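Local coordinates for putative heme binding protein (Tannerella forsythia, PDB 6EU8) that probably binds heme as a member of the HmuY-like protein family, here in its heme-free form, at residues H70-I73 against I78-N81; H74-R79 against K141-E146; T91-V96 against N190-P195; T97-G102 against G167-I172; G102-D107 against V161-D166. All coordinates share one frame; numbering follows the deposited sequence. Where two conformers were deposited one is given.

Interaction 1 of 5, residues H70-I73 against I78-N81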
# COMPACT_ATOMS: atom_id res chain seq x y z
N HIS A 70 8.62 5.41 2.71
CA HIS A 70 7.48 6.21 3.05
C HIS A 70 6.15 5.46 2.97
O HIS A 70 5.32 5.58 3.87
CB HIS A 70 7.46 7.42 2.14
CG HIS A 70 8.70 8.25 2.25
ND1 HIS A 70 9.72 8.19 1.34
CD2 HIS A 70 9.09 9.12 3.21
CE1 HIS A 70 10.69 9.00 1.72
NE2 HIS A 70 10.34 9.57 2.85
N ILE A 71 5.94 4.74 1.86
CA ILE A 71 4.73 3.91 1.68
C ILE A 71 5.13 2.50 1.24
O ILE A 71 6.22 2.29 0.74
CB ILE A 71 3.69 4.52 0.69
CG1 ILE A 71 4.21 4.58 -0.74
CG2 ILE A 71 3.22 5.91 1.15
CD1 ILE A 71 3.12 4.89 -1.75
N ALA A 72 4.25 1.52 1.48
CA ALA A 72 4.44 0.13 1.02
C ALA A 72 3.13 -0.44 0.50
O ALA A 72 2.05 -0.09 0.99
CB ALA A 72 4.99 -0.73 2.13
N ILE A 73 3.26 -1.32 -0.50
CA ILE A 73 2.13 -1.81 -1.28
C ILE A 73 2.17 -3.36 -1.30
O ILE A 73 3.21 -3.97 -1.59
CB ILE A 73 2.16 -1.22 -2.72
CG1 ILE A 73 2.21 0.33 -2.68
CG2 ILE A 73 0.95 -1.71 -3.54
CD1 ILE A 73 2.26 0.96 -4.07
N ILE A 78 -2.38 -0.59 0.95
CA ILE A 78 -1.35 0.48 1.03
C ILE A 78 -1.15 0.81 2.50
O ILE A 78 -2.15 1.03 3.24
CB ILE A 78 -1.78 1.80 0.34
CG1 ILE A 78 -2.46 1.55 -0.99
CG2 ILE A 78 -0.58 2.73 0.19
CD1 ILE A 78 -1.57 0.98 -2.02
N ARG A 79 0.11 0.78 2.95
CA ARG A 79 0.44 1.27 4.30
C ARG A 79 1.50 2.36 4.22
O ARG A 79 2.09 2.61 3.17
CB ARG A 79 0.93 0.14 5.22
CG ARG A 79 2.28 -0.42 4.84
CD ARG A 79 2.89 -1.30 5.91
NE ARG A 79 3.32 -0.50 7.06
CZ ARG A 79 4.23 -0.89 7.95
NH1 ARG A 79 4.83 -2.07 7.86
NH2 ARG A 79 4.56 -0.03 8.94
N THR A 80 1.75 2.98 5.38
CA THR A 80 2.79 4.00 5.53
C THR A 80 3.84 3.53 6.54
O THR A 80 3.65 2.53 7.24
CB THR A 80 2.18 5.33 6.02
OG1 THR A 80 1.73 5.22 7.38
CG2 THR A 80 1.04 5.78 5.11
N ASN A 81 4.94 4.30 6.64
CA ASN A 81 6.00 4.02 7.64
C ASN A 81 5.76 4.91 8.87
O ASN A 81 6.43 5.94 9.04
CB ASN A 81 7.39 4.24 7.04
CG ASN A 81 8.51 3.76 7.93
OD1 ASN A 81 8.26 3.18 8.99
ND2 ASN A 81 9.75 3.96 7.51
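Ala72 and Arg79 face each other as an antiparallel hydrogen-bonded pair, and each backbone amide is used. Arg79 N donates to Ala72 O at 2.9 Å, and this bond is nearly straight at 170°. Ala72 N returns a bond to Arg79 O at 3.0 Å. One step further out, Asn81 N gives a more bent bond to His70 O, 3.1 Å long. The flanking pairs, Ile71 with Thr80 and Ile73 with Ile78, are non-hydrogen-bonded. The same carbonyl oxygens also receive CA-H...O contacts from the residues of those pairs; Arg79 O, already bonded to Ala72 N, lies 3.3 Å from Ile71 CA. This is the beta hairpin of strands 71-74 and 77-80, at one margin of a four-stranded antiparallel sheet. Toward strand 24-28, His70 and Ile71 both face Val28, a classic beta bulge.

Arg79 packs its CG against Ala72 CB at 3.8 Å. Its chain then bends at chi3 (-71°), and NE reaches the carbonyl oxygen of the next residue, Thr80 O, at 3.1 Å. NH1 forms a salt bridge with Glu62. On the other face, Ile73 and Ile78 lie side by side, with Ile78 CD1 3.9 Å from Ile73 CG1. The other polar side-chain groups find partners outside the hairpin pair: His70 ND1 bonds to Leu30 N, Thr80 OG1 to Asp107 and Gly83, and Asn81 ND2 to Trp69 O.

Interaction 2 of 5, residues H74-R79 against K141-E146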
# COMPACT_ATOMS: atom_id res chain seq x y z
N HIS A 74 1.01 -3.98 -1.00
CA HIS A 74 0.78 -5.42 -1.10
C HIS A 74 -0.55 -5.58 -1.82
O HIS A 74 -1.56 -5.21 -1.29
CB HIS A 74 0.69 -6.07 0.29
CG HIS A 74 -0.02 -7.41 0.31
ND1 HIS A 74 -1.38 -7.54 0.45
CD2 HIS A 74 0.48 -8.67 0.25
CE1 HIS A 74 -1.70 -8.82 0.44
NE2 HIS A 74 -0.60 -9.52 0.33
N ARG A 75 -0.55 -6.17 -3.04
CA ARG A 75 -1.77 -6.17 -3.85
C ARG A 75 -2.37 -4.75 -3.88
O ARG A 75 -1.65 -3.86 -4.33
CB ARG A 75 -2.74 -7.24 -3.34
CG ARG A 75 -2.23 -8.68 -3.42
CD ARG A 75 -2.19 -9.30 -4.84
NE ARG A 75 -3.46 -9.16 -5.54
CZ ARG A 75 -3.70 -9.59 -6.79
NH1 ARG A 75 -2.76 -10.18 -7.50
NH2 ARG A 75 -4.89 -9.38 -7.34
N PHE A 76 -3.62 -4.52 -3.45
CA PHE A 76 -4.18 -3.15 -3.43
C PHE A 76 -4.17 -2.53 -2.03
O PHE A 76 -4.72 -1.43 -1.82
CB PHE A 76 -5.58 -3.09 -4.07
CG PHE A 76 -5.64 -3.46 -5.55
CD1 PHE A 76 -4.55 -3.31 -6.41
CD2 PHE A 76 -6.82 -3.99 -6.06
CE1 PHE A 76 -4.64 -3.63 -7.75
CE2 PHE A 76 -6.90 -4.33 -7.43
CZ PHE A 76 -5.84 -4.15 -8.24
N ASP A 77 -3.56 -3.25 -1.09
CA ASP A 77 -3.35 -2.72 0.29
C ASP A 77 -2.17 -1.74 0.31
O ASP A 77 -1.10 -2.03 -0.23
CB ASP A 77 -3.02 -3.86 1.24
CG ASP A 77 -4.05 -4.96 1.23
OD1 ASP A 77 -5.21 -4.69 1.59
OD2 ASP A 77 -3.70 -6.12 0.90
N ILE A 78 -2.38 -0.59 0.95
CA ILE A 78 -1.35 0.48 1.03
C ILE A 78 -1.15 0.81 2.50
O ILE A 78 -2.15 1.03 3.24
CB ILE A 78 -1.78 1.80 0.34
CG1 ILE A 78 -2.46 1.55 -0.99
CG2 ILE A 78 -0.58 2.73 0.19
CD1 ILE A 78 -1.57 0.98 -2.02
N ARG A 79 0.11 0.78 2.95
CA ARG A 79 0.44 1.27 4.30
C ARG A 79 1.50 2.36 4.22
O ARG A 79 2.09 2.61 3.17
CB ARG A 79 0.93 0.14 5.22
CG ARG A 79 2.28 -0.42 4.84
CD ARG A 79 2.89 -1.30 5.91
NE ARG A 79 3.32 -0.50 7.06
CZ ARG A 79 4.23 -0.89 7.95
NH1 ARG A 79 4.83 -2.07 7.86
NH2 ARG A 79 4.56 -0.03 8.94
N LYS A 141 -6.69 2.93 1.62
CA LYS A 141 -7.43 1.74 1.07
C LYS A 141 -8.52 2.18 0.12
O LYS A 141 -8.85 1.46 -0.85
CB LYS A 141 -8.04 0.95 2.22
CG LYS A 141 -8.66 -0.41 1.86
CD LYS A 141 -9.44 -0.98 3.05
CE LYS A 141 -10.41 -2.07 2.65
NZ LYS A 141 -9.75 -3.39 2.61
N THR A 142 -9.08 3.36 0.34
CA THR A 142 -10.14 3.89 -0.52
C THR A 142 -9.72 4.32 -1.93
O THR A 142 -10.58 4.76 -2.71
CB THR A 142 -10.92 5.02 0.16
OG1 THR A 142 -10.15 6.24 0.20
CG2 THR A 142 -11.37 4.61 1.55
N TRP A 143 -8.43 4.22 -2.29
CA TRP A 143 -7.99 4.48 -3.67
C TRP A 143 -8.73 3.58 -4.69
O TRP A 143 -8.88 3.97 -5.83
CB TRP A 143 -6.47 4.37 -3.83
CG TRP A 143 -5.87 2.96 -3.96
CD1 TRP A 143 -5.59 2.07 -2.98
CD2 TRP A 143 -5.42 2.37 -5.18
NE1 TRP A 143 -5.04 0.92 -3.51
CE2 TRP A 143 -4.88 1.10 -4.86
CE3 TRP A 143 -5.40 2.79 -6.52
CZ2 TRP A 143 -4.35 0.24 -5.83
CZ3 TRP A 143 -4.86 1.95 -7.49
CH2 TRP A 143 -4.33 0.69 -7.13
N ILE A 144 -9.17 2.41 -4.23
CA ILE A 144 -10.06 1.52 -5.02
C ILE A 144 -11.50 1.76 -4.54
O ILE A 144 -11.82 1.56 -3.38
CB ILE A 144 -9.68 0.04 -4.79
CG1 ILE A 144 -8.26 -0.27 -5.28
CG2 ILE A 144 -10.73 -0.92 -5.39
CD1 ILE A 144 -8.01 -0.05 -6.75
N VAL A 145 -12.38 2.19 -5.46
CA VAL A 145 -13.80 2.29 -5.16
C VAL A 145 -14.43 0.87 -5.18
O VAL A 145 -15.19 0.52 -4.28
CB VAL A 145 -14.53 3.18 -6.18
CG1 VAL A 145 -16.05 3.24 -5.89
CG2 VAL A 145 -13.93 4.60 -6.19
N GLU A 146 -14.15 0.12 -6.25
CA GLU A 146 -14.67 -1.26 -6.43
C GLU A 146 -13.60 -2.12 -7.07
O GLU A 146 -12.93 -1.68 -8.01
CB GLU A 146 -15.82 -1.30 -7.44
CG GLU A 146 -17.18 -0.77 -7.06
CD GLU A 146 -18.18 -1.21 -8.13
OE1 GLU A 146 -18.45 -2.43 -8.21
OE2 GLU A 146 -18.63 -0.37 -8.93
O HOH W 1 -7.55 -1.10 -1.52
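The type II' beta turn from His74 to Asp77 meets the 3-10 segment 141-143 through Phe76 and Trp143. The indole NE1 donates to Phe76 O at 2.9 Å, with an N-H...O angle of 167°. The oxygen lies close to the indole plane, so the edge of the ring system points at the turn. The same oxygen accepts a second bond from a water, which also donates to Lys141 O at 2.9 Å. Phe76 O is therefore gripped by two donors, and the water ties the turn to the backbone of the 3-10 segment at Lys141.

The two aromatic side chains form an offset edge-to-face pair. The edge of Trp143 is turned toward the face of Phe76, with the planes at 86°. Trp143 CZ2 comes within 3.6 Å of Phe76 CD1. With CG between the backbone N and the carbonyl carbon (chi1 80°), the Trp143 ring is turned toward the hairpin, where NE1 meets Phe76 O. The turn closes the hairpin of strands 71-74 and 77-80, and its ends are joined by backbone bonds in both directions between His74 and Asp77. A side-chain bond reinforces it: His74 ND1 donates to Asp77 OD2 at 2.8 Å, using the anti lone pair of that oxygen. His74 NE2 is held in turn by Tyr22 O.

Ile144 CD1 lies over one face of the Phe76 ring, offset toward the rim. Ile78 brings its CG1 to 3.7 Å from Trp143 CD1. Beyond these segments, Trp143 also packs on Phe160, Phe174, Ala177 and Val187, while Phe76 touches Ala177 and Lys184.

Interaction 3 of 5, residues T91-V96 against N190-P195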
# COMPACT_ATOMS: atom_id res chain seq x y z
N THR A 91 -9.09 16.99 -7.30
CA THR A 91 -8.67 16.08 -8.36
C THR A 91 -7.35 16.51 -9.03
O THR A 91 -6.80 15.77 -9.82
CB THR A 91 -9.80 15.89 -9.42
OG1 THR A 91 -9.72 14.58 -9.99
CG2 THR A 91 -9.73 16.93 -10.56
N GLU A 92 -6.85 17.70 -8.69
CA GLU A 92 -5.62 18.25 -9.30
C GLU A 92 -4.65 18.73 -8.22
O GLU A 92 -5.06 19.36 -7.25
CB GLU A 92 -5.97 19.42 -10.23
CG GLU A 92 -6.75 19.02 -11.48
CD GLU A 92 -7.31 20.21 -12.26
OE1 GLU A 92 -7.26 21.36 -11.75
OE2 GLU A 92 -7.82 19.98 -13.38
N PHE A 93 -3.37 18.45 -8.41
CA PHE A 93 -2.35 18.81 -7.41
C PHE A 93 -2.29 20.32 -7.16
O PHE A 93 -2.14 20.74 -6.01
CB PHE A 93 -0.95 18.38 -7.82
CG PHE A 93 -0.73 16.88 -7.88
CD1 PHE A 93 -1.17 16.03 -6.86
CD2 PHE A 93 0.01 16.34 -8.92
CE1 PHE A 93 -0.91 14.66 -6.93
CE2 PHE A 93 0.28 14.98 -8.99
CZ PHE A 93 -0.19 14.14 -7.99
N SER A 94 -2.44 21.12 -8.22
CA SER A 94 -2.38 22.60 -8.07
C SER A 94 -3.48 23.19 -7.17
O SER A 94 -3.35 24.32 -6.68
CB SER A 94 -2.36 23.29 -9.44
OG SER A 94 -3.50 22.98 -10.22
N LYS A 95 -4.56 22.44 -6.93
CA LYS A 95 -5.65 22.85 -6.04
C LYS A 95 -5.46 22.48 -4.56
O LYS A 95 -6.26 22.87 -3.72
CB LYS A 95 -6.97 22.24 -6.51
CG LYS A 95 -7.34 22.55 -7.96
CD LYS A 95 -7.99 23.91 -8.08
CE LYS A 95 -8.44 24.18 -9.51
NZ LYS A 95 -9.71 24.95 -9.52
N VAL A 96 -4.43 21.68 -4.25
CA VAL A 96 -4.10 21.33 -2.87
C VAL A 96 -2.95 22.26 -2.51
O VAL A 96 -1.84 22.09 -3.00
CB VAL A 96 -3.67 19.84 -2.79
CG1 VAL A 96 -3.30 19.46 -1.36
CG2 VAL A 96 -4.80 18.94 -3.31
N ASN A 190 1.06 9.09 -9.69
CA ASN A 190 1.84 10.32 -9.79
C ASN A 190 1.92 10.91 -8.39
O ASN A 190 1.00 10.75 -7.59
CB ASN A 190 1.14 11.31 -10.75
CG ASN A 190 1.03 10.77 -12.17
OD1 ASN A 190 1.80 9.92 -12.59
ND2 ASN A 190 0.05 11.30 -12.91
N TYR A 191 3.03 11.58 -8.05
CA TYR A 191 3.12 12.26 -6.76
C TYR A 191 3.95 13.56 -6.77
O TYR A 191 4.76 13.76 -7.66
CB TYR A 191 3.65 11.31 -5.66
CG TYR A 191 5.06 10.85 -5.83
CD1 TYR A 191 5.38 9.74 -6.59
CD2 TYR A 191 6.12 11.55 -5.23
CE1 TYR A 191 6.70 9.30 -6.72
CE2 TYR A 191 7.41 11.14 -5.37
CZ TYR A 191 7.70 10.02 -6.09
OH TYR A 191 9.00 9.62 -6.22
N GLU A 192 3.72 14.38 -5.76
CA GLU A 192 4.54 15.59 -5.48
C GLU A 192 4.96 15.52 -4.00
O GLU A 192 4.12 15.68 -3.11
CB GLU A 192 3.77 16.88 -5.83
CG GLU A 192 3.31 16.93 -7.29
CD GLU A 192 2.82 18.30 -7.76
OE1 GLU A 192 2.57 19.18 -6.92
OE2 GLU A 192 2.67 18.47 -9.00
N PHE A 193 6.24 15.26 -3.75
CA PHE A 193 6.81 15.05 -2.39
C PHE A 193 7.58 16.30 -1.95
O PHE A 193 8.43 16.75 -2.70
CB PHE A 193 7.77 13.86 -2.43
CG PHE A 193 8.47 13.57 -1.13
CD1 PHE A 193 7.91 12.74 -0.16
CD2 PHE A 193 9.74 14.09 -0.89
CE1 PHE A 193 8.57 12.47 1.03
CE2 PHE A 193 10.40 13.82 0.29
CZ PHE A 193 9.81 13.01 1.26
N GLN A 194 7.26 16.81 -0.76
CA GLN A 194 7.99 17.94 -0.14
C GLN A 194 9.01 17.42 0.91
O GLN A 194 8.57 17.09 2.02
CB GLN A 194 7.00 18.90 0.50
CG GLN A 194 7.66 20.12 1.19
CD GLN A 194 8.57 20.90 0.25
OE1 GLN A 194 8.10 21.53 -0.69
NE2 GLN A 194 9.88 20.82 0.49
N PRO A 195 10.34 17.40 0.59
CA PRO A 195 11.34 17.00 1.59
C PRO A 195 11.52 18.02 2.72
O PRO A 195 11.23 19.21 2.55
CB PRO A 195 12.64 16.84 0.80
CG PRO A 195 12.29 17.00 -0.64
CD PRO A 195 11.00 17.74 -0.69
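Phe93 lays one face of its ring against the side chain of Glu192 on strand 184-194. Glu192 CG stands over that face, displaced toward the rim, in a CH-pi contact 4.1 Å from the ring centroid. Beyond CG the glutamate chain runs extended (chi2 -167°), which carries the carboxylate back along the ring toward Phe93 CB. Glu192 OE2 comes to 3.4 Å from Phe93 CD2, and OE1 to 3.7 Å from Phe93 CB. The carboxylate and ring planes are inclined by 35°, so this is not a flat stack.

The Phe93 ring is sent toward the strand by its first torsion, with CG anti to the carbonyl carbon (chi1 -67°). Its far end meets the backbone: Asn190 O lies near the ring plane, 3.6 Å from CZ. Asn190 CB also touches the ring, while its OD1 bonds to Ser14 OG. Phe93 belongs to the 3-10 segment 93-95, within the long loop between strands 84-87 and 105-111.

No hydrogen bond crosses the contact. Lys171 NZ makes a long, weak ion pair with Glu192 OE1, while its hydrogen bond goes to Val96 O in the loop. One ring face meets Glu192 and the edge meets Asn190 O, so dispersion probably dominates, with weak electrostatics.

Interaction 4 of 5, residues T97-G102 against G167-I172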
# COMPACT_ATOMS: atom_id res chain seq x y z
N THR A 97 -3.25 23.28 -1.71
CA THR A 97 -2.25 24.32 -1.42
C THR A 97 -1.56 23.95 -0.12
O THR A 97 -2.19 23.91 0.94
CB THR A 97 -2.86 25.75 -1.40
OG1 THR A 97 -4.08 25.77 -0.65
CG2 THR A 97 -3.15 26.22 -2.83
N GLY A 98 -0.27 23.65 -0.23
CA GLY A 98 0.55 23.32 0.94
C GLY A 98 0.11 22.02 1.58
O GLY A 98 -0.42 21.14 0.91
N LEU A 99 0.35 21.92 2.89
CA LEU A 99 -0.09 20.79 3.68
C LEU A 99 -1.45 21.14 4.26
O LEU A 99 -1.53 21.99 5.16
CB LEU A 99 0.92 20.50 4.80
CG LEU A 99 0.63 19.36 5.78
CD1 LEU A 99 0.50 18.02 5.06
CD2 LEU A 99 1.76 19.31 6.80
N PRO A 100 -2.53 20.52 3.76
CA PRO A 100 -3.82 20.93 4.28
C PRO A 100 -4.05 20.46 5.70
O PRO A 100 -3.48 19.45 6.13
CB PRO A 100 -4.83 20.25 3.35
CG PRO A 100 -4.04 19.64 2.25
CD PRO A 100 -2.68 19.41 2.79
N ALA A 101 -4.87 21.22 6.42
CA ALA A 101 -5.40 20.78 7.69
C ALA A 101 -6.46 19.74 7.41
O ALA A 101 -7.02 19.69 6.31
CB ALA A 101 -6.00 21.95 8.46
N GLY A 102 -6.74 18.90 8.40
CA GLY A 102 -7.71 17.81 8.26
C GLY A 102 -7.57 16.73 9.33
O GLY A 102 -6.71 16.82 10.21
N GLY A 167 8.37 14.61 9.09
CA GLY A 167 7.77 15.91 8.73
C GLY A 167 7.59 16.21 7.23
O GLY A 167 6.94 17.20 6.89
N SER A 168 8.14 15.36 6.36
CA SER A 168 7.87 15.48 4.93
C SER A 168 6.40 15.13 4.68
O SER A 168 5.66 14.73 5.59
CB SER A 168 8.77 14.55 4.13
OG SER A 168 10.14 14.93 4.22
N TYR A 169 5.97 15.37 3.45
CA TYR A 169 4.61 15.00 3.01
C TYR A 169 4.54 14.87 1.50
O TYR A 169 5.37 15.40 0.78
CB TYR A 169 3.56 15.97 3.54
CG TYR A 169 3.72 17.40 3.06
CD1 TYR A 169 4.51 18.31 3.78
CD2 TYR A 169 3.03 17.86 1.93
CE1 TYR A 169 4.63 19.63 3.35
CE2 TYR A 169 3.17 19.17 1.49
CZ TYR A 169 3.96 20.05 2.21
OH TYR A 169 4.09 21.37 1.78
N ALA A 170 3.55 14.10 1.03
CA ALA A 170 3.29 13.97 -0.41
C ALA A 170 1.82 14.10 -0.74
O ALA A 170 0.94 13.70 0.05
CB ALA A 170 3.81 12.66 -0.94
N LYS A 171 1.58 14.68 -1.91
CA LYS A 171 0.31 14.58 -2.64
C LYS A 171 0.43 13.42 -3.59
O LYS A 171 1.39 13.33 -4.36
CB LYS A 171 0.06 15.86 -3.44
CG LYS A 171 0.10 17.15 -2.62
CD LYS A 171 -0.00 18.34 -3.56
CE LYS A 171 0.66 19.59 -3.02
NZ LYS A 171 0.58 20.64 -4.08
N ILE A 172 -0.56 12.51 -3.57
CA ILE A 172 -0.53 11.29 -4.38
C ILE A 172 -1.86 11.12 -5.15
O ILE A 172 -2.93 11.24 -4.55
CB ILE A 172 -0.29 10.04 -3.50
CG1 ILE A 172 1.01 10.16 -2.66
CG2 ILE A 172 -0.26 8.79 -4.36
CD1 ILE A 172 1.28 9.01 -1.68
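Leu99 lies across one face of the Tyr169 ring. Its CB stands over the ring centre, 4.0 Å from the centroid and only 11° off the normal, a well-centred CH-pi contact. Leu99 CD1 covers the inner end of the ring, 3.8 Å from Tyr169 CG. The leucine reaches both places because its CG extends away from the backbone N (chi1 179°), so that the branch runs back over the ring toward Tyr169 CB. At the phenol end, Tyr169 OH lies 4.0 Å from Gly98 C, which is van der Waals contact and no hydrogen bond.

The contact lays the loop that joins strands 84-87 and 105-111 against strand 169-178 of the large antiparallel sheet. Gly98 has a positive phi (67°), and the chain turns there just ahead of Leu99.

Further out, Lys171 brings CE to 4.4 Å from Gly98 O. Its NZ hydrogen-bonds to Val96 O, just before this segment. Leu99 also touches Val161 and Lys163 of strand 160-163, and Tyr104. Tyr169 touches Gln194 of strand 184-194, and a backbone bond from Gln194 N to Tyr169 O holds it in the sheet.

Interaction 5 of 5, residues G102-D107 against V161-D166; sequences GDYKKD and VVKFKD
Tyr104 OH is hydrogen-bonded to Pro100 O, earlier in the same loop, and touches Val161 CG1 at 3.9 Å. The Tyr104 ring presents one face to Lys163. Lys163 CD stands over the ring centre, 3.4 Å from the centroid and 10° off the normal, in a close CH-pi contact. The closest single approach is Lys163 CD to Tyr104 CE2, at 3.5 Å.

The lysine chain crosses the tyrosine side chain at about a right angle. It is bent at chi3 (76°), and the bend keeps the terminal amine over the ring. Lys163 NZ lies 4.4 Å from the centroid, 23° off the normal, which makes a cation-pi interaction. The aliphatic part and the charged end of one side chain therefore share the same ring face. The positive charge probably gains from the ring's pi electrons there, and Glu84 lies near enough for a long, weak ion pair with NZ.

Val161 meets the ring from another direction. Its carbonyl oxygen lies near the ring plane, 3.8 Å from Tyr104 CE2, so it faces a ring C-H edge. No hydrogen bond joins the two segments directly.

Tyr104 lies just ahead of strand 105-111, and its partners belong to strand 160-163. Strand 84-87 pairs with both of these strands in the large antiparallel sheet. Tyr104 spans that intervening strand and packs on its Glu84 and Ile86, while Leu99 of the preceding loop touches both Tyr104 and Lys163.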
# COMPACT_ATOMS: atom_id res chain seq x y z
N GLY A 102 -6.74 18.90 8.40
CA GLY A 102 -7.71 17.81 8.26
C GLY A 102 -7.57 16.73 9.33
O GLY A 102 -6.71 16.82 10.21
N ASP A 103 -8.42 15.72 9.22
CA ASP A 103 -8.48 14.61 10.17
C ASP A 103 -7.66 13.41 9.62
O ASP A 103 -8.22 12.44 9.09
CB ASP A 103 -9.94 14.21 10.40
CG ASP A 103 -10.11 13.15 11.49
OD1 ASP A 103 -9.22 12.99 12.35
OD2 ASP A 103 -11.16 12.47 11.48
N TYR A 104 -6.35 13.49 9.82
CA TYR A 104 -5.41 12.49 9.33
C TYR A 104 -5.54 11.18 10.11
O TYR A 104 -5.70 11.20 11.34
CB TYR A 104 -3.98 13.03 9.40
CG TYR A 104 -3.70 14.09 8.34
CD1 TYR A 104 -4.03 15.46 8.55
CD2 TYR A 104 -3.08 13.76 7.16
CE1 TYR A 104 -3.78 16.40 7.58
CE2 TYR A 104 -2.83 14.70 6.18
CZ TYR A 104 -3.17 16.04 6.40
OH TYR A 104 -2.91 16.97 5.41
N LYS A 105 -5.51 10.04 9.40
CA LYS A 105 -5.58 8.73 10.01
C LYS A 105 -4.28 7.91 9.87
O LYS A 105 -3.71 7.80 8.76
CB LYS A 105 -6.71 7.92 9.38
CG LYS A 105 -8.09 8.55 9.43
CD LYS A 105 -8.46 8.85 10.87
CE LYS A 105 -9.95 9.13 11.02
NZ LYS A 105 -10.29 9.13 12.46
N LYS A 106 -3.84 7.36 11.00
CA LYS A 106 -2.68 6.47 11.06
C LYS A 106 -3.07 5.04 10.61
O LYS A 106 -4.24 4.70 10.49
CB LYS A 106 -2.10 6.40 12.48
CG LYS A 106 -1.48 7.71 12.98
CD LYS A 106 -1.33 7.72 14.49
CE LYS A 106 -1.09 9.13 15.02
NZ LYS A 106 0.15 9.72 14.45
N ASP A 107 -2.06 4.23 10.34
CA ASP A 107 -2.28 2.82 9.93
C ASP A 107 -2.92 2.03 11.09
O ASP A 107 -2.67 2.35 12.29
CB ASP A 107 -1.00 2.13 9.54
CG ASP A 107 -0.33 2.70 8.30
OD1 ASP A 107 -0.74 3.74 7.72
OD2 ASP A 107 0.69 2.10 7.96
N VAL A 161 -3.30 13.11 0.55
CA VAL A 161 -2.12 13.71 1.18
C VAL A 161 -1.67 12.82 2.33
O VAL A 161 -2.47 12.45 3.19
CB VAL A 161 -2.36 15.16 1.65
CG1 VAL A 161 -1.06 15.71 2.25
CG2 VAL A 161 -2.82 16.05 0.47
N VAL A 162 -0.38 12.50 2.34
CA VAL A 162 0.22 11.66 3.37
C VAL A 162 1.36 12.44 4.05
O VAL A 162 2.24 12.94 3.36
CB VAL A 162 0.80 10.36 2.78
CG1 VAL A 162 1.14 9.38 3.88
CG2 VAL A 162 -0.20 9.69 1.81
N LYS A 163 1.31 12.47 5.38
CA LYS A 163 2.36 13.08 6.24
C LYS A 163 3.24 11.99 6.81
O LYS A 163 2.71 10.99 7.36
CB LYS A 163 1.74 13.82 7.44
CG LYS A 163 0.84 14.99 7.11
CD LYS A 163 -0.11 15.40 8.24
CE LYS A 163 0.56 16.16 9.36
NZ LYS A 163 -0.47 16.93 10.11
N PHE A 164 4.58 12.17 6.72
CA PHE A 164 5.56 11.15 7.10
C PHE A 164 6.28 11.45 8.43
O PHE A 164 6.19 12.58 8.94
CB PHE A 164 6.54 10.92 5.96
CG PHE A 164 5.86 10.48 4.69
CD1 PHE A 164 5.22 9.25 4.64
CD2 PHE A 164 5.81 11.32 3.57
CE1 PHE A 164 4.54 8.86 3.49
CE2 PHE A 164 5.15 10.92 2.41
CZ PHE A 164 4.51 9.68 2.38
N LYS A 165 6.93 10.42 8.98
CA LYS A 165 7.49 10.47 10.34
C LYS A 165 8.60 11.51 10.52
O LYS A 165 8.84 11.94 11.66
CB LYS A 165 7.97 9.09 10.81
CG LYS A 165 9.19 8.53 10.10
CD LYS A 165 9.51 7.12 10.56
CE LYS A 165 10.74 6.59 9.84
NZ LYS A 165 11.53 5.66 10.70
N ASP A 166 9.25 11.91 9.43
CA ASP A 166 10.24 13.02 9.44
C ASP A 166 9.68 14.45 9.20
O ASP A 166 10.46 15.41 9.13
CB ASP A 166 11.42 12.70 8.51
CG ASP A 166 11.06 12.80 7.04
OD1 ASP A 166 9.85 12.67 6.72
OD2 ASP A 166 12.00 12.97 6.21

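From the N terminus, interaction 1 comes first and closes the short hairpin of the four-stranded sheet. Interaction 2 starts on that hairpin's turn, shares Ile78 and Arg79 with it, and closes a long loop by reaching 141-146. The long loop after strand 84-87 opens interactions 3 and 4, and its junction with strand 105-111 opens interaction 5. These three close in reverse order on strands 160-163, 169-178 and 184-194, so 5 lies within 4 and 4 within 3. Interaction 2 crosses all three. The three strands are neighbours in the large sheet, and the loop runs across them. Thr80 and Asp107 link interaction 1 to interaction 5, while His70 and Phe193 link it to interaction 3.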